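Local coordinates for uncharacterized protein (Staphylococcus aureus, PDB 3P8A) that is of unknown function but carries a glyoxalase-like domain of the VOC superfamily, whose relatives commonly catalyse metal-dependent reactions on small molecules, at residues N122-S126 against E127-V131; Q203-S206 against N207-W211; I261-G265 against A266-F270. One frame throughout, in Å; residues are numbered along the deposited sequence.

Contact 1 of 3, residues N122-S126 against E127-V131; sequences NKLQS and EQVEV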
# COMPACT_ATOMS: atom_id res chain seq x y z
N ASN A 122 19.52 -4.16 5.64
CA ASN A 122 20.61 -5.10 5.92
C ASN A 122 20.16 -6.55 5.79
O ASN A 122 20.89 -7.34 5.21
CB ASN A 122 21.24 -4.83 7.31
CG ASN A 122 21.89 -3.48 7.45
OD1 ASN A 122 22.37 -2.87 6.48
ND2 ASN A 122 21.88 -2.95 8.67
N LYS A 123 18.93 -6.89 6.26
CA LYS A 123 18.39 -8.23 6.17
C LYS A 123 18.17 -8.64 4.71
O LYS A 123 18.48 -9.77 4.33
CB LYS A 123 17.10 -8.37 7.01
CG LYS A 123 16.49 -9.78 7.06
CD LYS A 123 15.34 -9.92 6.06
CE LYS A 123 14.61 -11.24 6.15
NZ LYS A 123 13.78 -11.45 4.94
N LEU A 124 17.61 -7.72 3.90
CA LEU A 124 17.36 -8.04 2.49
C LEU A 124 18.67 -8.15 1.73
O LEU A 124 18.84 -9.08 0.95
CB LEU A 124 16.41 -7.01 1.84
CG LEU A 124 14.96 -6.97 2.34
CD1 LEU A 124 14.25 -5.77 1.75
CD2 LEU A 124 14.20 -8.24 1.96
N GLN A 125 19.61 -7.23 2.01
CA GLN A 125 20.94 -7.23 1.40
C GLN A 125 21.76 -8.47 1.79
O GLN A 125 22.52 -8.97 0.94
CB GLN A 125 21.70 -5.93 1.69
CG GLN A 125 21.12 -4.75 0.90
CD GLN A 125 22.01 -3.55 0.86
OE1 GLN A 125 22.00 -2.78 -0.11
NE2 GLN A 125 22.83 -3.37 1.88
N SER A 126 21.53 -9.04 2.99
CA SER A 126 22.22 -10.26 3.44
C SER A 126 21.67 -11.50 2.72
O SER A 126 22.26 -12.58 2.80
CB SER A 126 22.10 -10.43 4.95
OG SER A 126 20.79 -10.86 5.31
N GLU A 127 20.53 -11.35 2.00
CA GLU A 127 19.89 -12.39 1.19
C GLU A 127 20.05 -12.08 -0.29
O GLU A 127 19.42 -12.72 -1.14
CB GLU A 127 18.39 -12.53 1.55
CG GLU A 127 18.14 -12.98 2.98
CD GLU A 127 16.68 -12.96 3.38
OE1 GLU A 127 16.08 -11.86 3.37
OE2 GLU A 127 16.13 -14.05 3.65
N GLN A 128 20.89 -11.09 -0.61
CA GLN A 128 21.16 -10.63 -1.98
C GLN A 128 19.93 -10.10 -2.72
O GLN A 128 19.83 -10.21 -3.94
CB GLN A 128 21.96 -11.69 -2.80
CG GLN A 128 22.72 -11.15 -4.04
CD GLN A 128 23.73 -10.05 -3.78
OE1 GLN A 128 24.27 -9.92 -2.68
NE2 GLN A 128 24.02 -9.25 -4.80
N VAL A 129 18.95 -9.54 -2.00
CA VAL A 129 17.84 -8.89 -2.70
C VAL A 129 18.31 -7.46 -2.97
O VAL A 129 18.80 -6.79 -2.04
CB VAL A 129 16.39 -9.02 -2.13
CG1 VAL A 129 16.32 -9.75 -0.80
CG2 VAL A 129 15.66 -7.68 -2.07
N GLU A 130 18.27 -7.05 -4.24
CA GLU A 130 18.70 -5.70 -4.64
C GLU A 130 17.62 -4.75 -4.11
O GLU A 130 16.43 -5.00 -4.30
CB GLU A 130 18.87 -5.59 -6.17
CG GLU A 130 19.15 -4.19 -6.72
CD GLU A 130 20.47 -3.51 -6.41
OE1 GLU A 130 21.49 -4.21 -6.17
OE2 GLU A 130 20.50 -2.25 -6.45
N VAL A 131 18.04 -3.75 -3.35
CA VAL A 131 17.13 -2.77 -2.77
C VAL A 131 17.45 -1.38 -3.32
O VAL A 131 18.57 -1.16 -3.75
CB VAL A 131 17.13 -2.78 -1.20
CG1 VAL A 131 16.78 -4.15 -0.65
CG2 VAL A 131 18.46 -2.28 -0.63
O HOH W 1 13.57 -14.19 4.73
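Gln125 and Gln128 face each other across a type I beta turn, their CA atoms 4.8 Å apart, where the chain leaves helix 117-125 and heads into strand 130-139. The backbone O of Leu124 takes two bonds here, from Glu127 N and, at 3.0 Å, from Val129 N; the two donors come from opposite faces of the carbonyl plane. A third bond runs from Gln128 N to Gln125 O (3.1 Å), and positive phi at Gln128 (61°) lets the chain turn back.

On one flank, Lys123 and Glu127 form a salt bridge. The lysine chain bends at chi2 (-99°), so that NZ meets the syn side of Glu127 OE1 at 2.8 Å, somewhat out of the carboxylate plane. One water completes the pairing, accepting from NZ and donating to OE2, so that both carboxylate oxygens are tied to the same ammonium group, one directly and one through solvent. Ser126 OG gives a further bond to Lys123 O (2.7 Å), tying the last turn together.

Leu124 carries the apolar side. Its CD2 touches Val129 CG1 at 3.8 Å, while CB lies 3.8 Å from Val131 CG1. Ile154 of strand 147-155 also packs on Leu124 and Val129, and Leu152 on Val131, which packs the end of the helix against strand 147-155, next to the outermost strand 130-139. With Gln128 as the C-prime residue, the paired bonds Val129 N to Leu124 O and Gln128 N to Gln125 O make this a Schellman motif, a classic C-terminal helix stop.

Contact 2 of 3, residues Q203-S206 against N207-W211; sequences QTVS and NWLKW
Gln203, Thr204 and Val205 each meet the side chain four residues further on, Asn207, Trp208 and Leu209, in three i to i+4 contacts between adjacent turns of helix 201-212, which rests against strands 223-227 and 234-239 of the seven-stranded sheet. The backbone is regular here: Asn207 N bonds to Gln203 O at 3.0 Å, Trp208 N and Leu209 N repeat the pattern with Thr204 O and Val205 O, and Lys210 N continues it to Ser206 O at 3.2 Å.

Three kinds of side-chain contact are laid over this ladder. Gln203, bent at chi2 (54°), swings its amide along the helix, and NE2 donates to Asn207 OD1 at 3.2 Å. The acceptor lies nearly in the plane of the glutamine amide, but the donor stands above the asparagine carbonyl plane; the two amide planes are 53° apart, and the bond is far from straight.

Thr204 and Trp208 run side by side. With OG1 beside the backbone N (chi1 -50°), the methyl CG2 is left anti to that N and sits over one face of the indole, 4.0 Å from the centroid of the five-membered ring, in a CH-pi contact. Phe235 and Ile237 of strand 234-239 also touch the tryptophan. Alongside, Val205 CG1 reaches Leu209 CD1 at 3.7 Å, and Leu226 packs on Leu209.

The side turned to the sheet is thus largely apolar, and Thr204 can give its methyl to the buried indole because its hydroxyl is held by Ser198 OG and Asn200 O, which precede the helix. The bent Gln203-Asn207 amide bond probably adds little to the backbone bonds.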
# COMPACT_ATOMS: atom_id res chain seq x y z
N GLN A 203 5.07 -18.01 -7.71
CA GLN A 203 6.14 -17.03 -7.68
C GLN A 203 5.86 -15.92 -6.69
O GLN A 203 6.76 -15.56 -5.93
CB GLN A 203 6.40 -16.43 -9.06
CG GLN A 203 7.77 -15.77 -9.19
CD GLN A 203 8.93 -16.66 -8.81
OE1 GLN A 203 9.14 -17.75 -9.37
NE2 GLN A 203 9.71 -16.20 -7.85
N THR A 204 4.62 -15.36 -6.71
CA THR A 204 4.26 -14.25 -5.79
C THR A 204 4.42 -14.69 -4.33
O THR A 204 5.00 -13.95 -3.54
CB THR A 204 2.88 -13.68 -6.07
OG1 THR A 204 2.77 -13.39 -7.46
CG2 THR A 204 2.63 -12.39 -5.31
N VAL A 205 3.92 -15.89 -4.00
CA VAL A 205 4.00 -16.47 -2.65
C VAL A 205 5.47 -16.67 -2.20
O VAL A 205 5.86 -16.22 -1.10
CB VAL A 205 3.17 -17.77 -2.57
CG1 VAL A 205 3.38 -18.49 -1.23
CG2 VAL A 205 1.69 -17.47 -2.79
N SER A 206 6.27 -17.32 -3.05
CA SER A 206 7.69 -17.61 -2.82
C SER A 206 8.45 -16.31 -2.52
O SER A 206 9.18 -16.25 -1.53
CB SER A 206 8.28 -18.33 -4.04
OG SER A 206 9.70 -18.42 -3.96
N ASN A 207 8.22 -15.25 -3.33
CA ASN A 207 8.84 -13.94 -3.16
C ASN A 207 8.42 -13.26 -1.88
O ASN A 207 9.28 -12.74 -1.17
CB ASN A 207 8.53 -13.01 -4.34
CG ASN A 207 9.32 -13.33 -5.57
OD1 ASN A 207 10.32 -14.04 -5.51
ND2 ASN A 207 8.87 -12.83 -6.71
N TRP A 208 7.11 -13.24 -1.58
CA TRP A 208 6.59 -12.60 -0.37
C TRP A 208 7.01 -13.33 0.90
O TRP A 208 7.28 -12.67 1.91
CB TRP A 208 5.08 -12.43 -0.43
CG TRP A 208 4.60 -11.33 -1.36
CD1 TRP A 208 5.16 -10.95 -2.54
CD2 TRP A 208 3.38 -10.61 -1.24
NE1 TRP A 208 4.39 -9.97 -3.14
CE2 TRP A 208 3.29 -9.74 -2.36
CE3 TRP A 208 2.37 -10.56 -0.27
CZ2 TRP A 208 2.23 -8.84 -2.53
CZ3 TRP A 208 1.32 -9.66 -0.43
CH2 TRP A 208 1.25 -8.82 -1.55
N LEU A 209 7.11 -14.66 0.86
CA LEU A 209 7.60 -15.39 2.05
C LEU A 209 9.07 -15.04 2.34
O LEU A 209 9.44 -14.84 3.50
CB LEU A 209 7.47 -16.91 1.87
CG LEU A 209 6.06 -17.47 1.88
CD1 LEU A 209 6.05 -18.87 1.30
CD2 LEU A 209 5.44 -17.43 3.26
N LYS A 210 9.86 -14.90 1.28
CA LYS A 210 11.28 -14.59 1.31
C LYS A 210 11.52 -13.17 1.80
O LYS A 210 12.23 -12.98 2.79
CB LYS A 210 11.86 -14.76 -0.10
CG LYS A 210 13.35 -15.06 -0.14
CD LYS A 210 13.89 -15.12 -1.57
CE LYS A 210 13.65 -16.44 -2.30
NZ LYS A 210 14.61 -17.49 -1.89
N TRP A 211 10.89 -12.18 1.14
CA TRP A 211 11.04 -10.76 1.44
C TRP A 211 10.40 -10.28 2.74
O TRP A 211 10.97 -9.44 3.43
CB TRP A 211 10.50 -9.91 0.29
CG TRP A 211 11.08 -10.20 -1.07
CD1 TRP A 211 12.35 -10.62 -1.36
CD2 TRP A 211 10.45 -9.94 -2.33
NE1 TRP A 211 12.53 -10.68 -2.72
CE2 TRP A 211 11.38 -10.27 -3.34
CE3 TRP A 211 9.16 -9.49 -2.70
CZ2 TRP A 211 11.06 -10.18 -4.70
CZ3 TRP A 211 8.86 -9.39 -4.05
CH2 TRP A 211 9.79 -9.74 -5.03

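Contact 3 of 3, residues I261-G265 against A266-F270; sequences IFIRG and AIYRF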
# COMPACT_ATOMS: atom_id res chain seq x y z
N ILE A 261 -18.05 -2.13 -2.84
CA ILE A 261 -18.10 -0.92 -3.64
C ILE A 261 -17.00 -1.00 -4.68
O ILE A 261 -15.82 -1.14 -4.31
CB ILE A 261 -17.99 0.39 -2.80
CG1 ILE A 261 -19.02 0.42 -1.63
CG2 ILE A 261 -18.12 1.65 -3.70
CD1 ILE A 261 -18.82 1.55 -0.62
N PHE A 262 -17.37 -0.91 -5.97
CA PHE A 262 -16.38 -0.87 -7.03
C PHE A 262 -16.23 0.57 -7.39
O PHE A 262 -17.21 1.22 -7.80
CB PHE A 262 -16.70 -1.70 -8.30
CG PHE A 262 -15.72 -1.36 -9.41
CD1 PHE A 262 -14.48 -1.99 -9.49
CD2 PHE A 262 -15.99 -0.33 -10.31
CE1 PHE A 262 -13.58 -1.65 -10.50
CE2 PHE A 262 -15.06 0.04 -11.29
CZ PHE A 262 -13.88 -0.65 -11.40
N ILE A 263 -15.02 1.10 -7.22
CA ILE A 263 -14.78 2.49 -7.52
C ILE A 263 -13.38 2.75 -8.04
O ILE A 263 -12.40 2.32 -7.44
CB ILE A 263 -15.19 3.39 -6.31
CG1 ILE A 263 -15.15 4.88 -6.67
CG2 ILE A 263 -14.45 3.04 -5.01
CD1 ILE A 263 -16.23 5.72 -5.90
N ARG A 264 -13.31 3.39 -9.22
CA ARG A 264 -12.07 3.78 -9.90
C ARG A 264 -11.04 2.68 -9.95
O ARG A 264 -9.88 2.90 -9.59
CB ARG A 264 -11.46 5.06 -9.24
CG ARG A 264 -12.43 6.25 -9.17
CD ARG A 264 -12.57 6.97 -10.49
NE ARG A 264 -12.92 8.37 -10.29
CZ ARG A 264 -12.40 9.39 -10.97
NH1 ARG A 264 -11.47 9.17 -11.90
NH2 ARG A 264 -12.78 10.63 -10.71
N GLY A 265 -11.48 1.50 -10.39
CA GLY A 265 -10.65 0.31 -10.58
C GLY A 265 -10.32 -0.51 -9.35
O GLY A 265 -9.59 -1.50 -9.46
N ALA A 266 -10.84 -0.13 -8.17
CA ALA A 266 -10.59 -0.83 -6.92
C ALA A 266 -11.88 -1.37 -6.29
O ALA A 266 -12.98 -0.93 -6.64
CB ALA A 266 -9.87 0.10 -5.94
N ILE A 267 -11.76 -2.40 -5.45
CA ILE A 267 -12.92 -3.01 -4.80
C ILE A 267 -12.76 -2.88 -3.31
O ILE A 267 -11.76 -3.34 -2.77
CB ILE A 267 -13.20 -4.47 -5.23
CG1 ILE A 267 -13.28 -4.60 -6.78
CG2 ILE A 267 -14.49 -5.03 -4.55
CD1 ILE A 267 -13.06 -5.95 -7.28
N TYR A 268 -13.72 -2.21 -2.67
CA TYR A 268 -13.72 -2.08 -1.21
C TYR A 268 -14.86 -2.97 -0.74
O TYR A 268 -16.01 -2.71 -1.08
CB TYR A 268 -13.94 -0.62 -0.79
CG TYR A 268 -12.80 0.31 -1.16
CD1 TYR A 268 -11.82 0.66 -0.22
CD2 TYR A 268 -12.68 0.83 -2.45
CE1 TYR A 268 -10.76 1.50 -0.56
CE2 TYR A 268 -11.62 1.67 -2.79
CZ TYR A 268 -10.67 2.01 -1.84
OH TYR A 268 -9.63 2.85 -2.18
N ARG A 269 -14.54 -4.08 -0.04
CA ARG A 269 -15.55 -5.01 0.49
C ARG A 269 -15.75 -4.74 1.97
O ARG A 269 -14.76 -4.63 2.70
CB ARG A 269 -15.13 -6.48 0.27
CG ARG A 269 -15.14 -6.92 -1.19
CD ARG A 269 -14.51 -8.29 -1.44
NE ARG A 269 -15.23 -9.38 -0.78
CZ ARG A 269 -14.89 -10.67 -0.82
NH1 ARG A 269 -13.82 -11.06 -1.52
NH2 ARG A 269 -15.60 -11.58 -0.17
N PHE A 270 -17.01 -4.62 2.42
CA PHE A 270 -17.32 -4.35 3.82
C PHE A 270 -18.09 -5.49 4.40
O PHE A 270 -19.05 -5.99 3.78
CB PHE A 270 -18.09 -3.03 3.98
CG PHE A 270 -17.33 -1.80 3.53
CD1 PHE A 270 -16.64 -1.02 4.44
CD2 PHE A 270 -17.28 -1.45 2.18
CE1 PHE A 270 -15.93 0.12 4.01
CE2 PHE A 270 -16.57 -0.31 1.76
CZ PHE A 270 -15.93 0.48 2.68
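Ala266, Ile261 and Tyr268 make most of the contact in this beta hairpin, in which strands 259-263 and 266-272 are joined by a type I' turn from Ile263 to Ala266. Ala266 is the last residue of the turn and the first of strand 266-272. It pairs with Ile263 through two backbone bonds, Ile263 N to Ala266 O at 2.9 Å and Ala266 N to Ile263 O at 3.0 Å; the second donor stands well above the carbonyl plane, as the tight turn bends the chain. Arg264 and Gly265 fill the corner with positive phi values.

Further along, Ile261 and Tyr268 form the next hydrogen-bonded pair, with Ile261 N to Tyr268 O at 2.8 Å and a nearly straight return bond. All three residues put their side chains on one face of the sheet. There Ile261 extends past its paired residue, CG1 lying anti to the carbonyl carbon (chi1 -52°), and CD1 meets Phe270 CE2 at 3.8 Å. Tyr268 is buried, with Phe40 and Phe107 meeting its ring edge-to-face and His30 ND1 bonded to its hydroxyl. Diagonally across the hairpin, Ile263 CG2 comes to Tyr268 CD2 at 3.8 Å and lies equally near CE2.

In the fold
All three are local contacts and all are partly buried. Contacts 1 and 2 lie on the same side of the molecule, their centres about 14 Å apart, and they touch: Leu124 CD2 packs 3.7 Å from Trp211 O, joining the helix end beside the eight-stranded sheet to the helix on the seven-stranded one. Contact 3 includes the outermost strand of that second sheet, 259-263, while the helix of contact 2 packs on strands 223-227 and 234-239; its centre is about 35 Å from that of contact 1. Contact 1 is the most solvent-exposed, with a water-bridged ion pair; contact 2 mixes amide and apolar packing; contact 3 combines inter-strand backbone bonds with aliphatic and aromatic side chains.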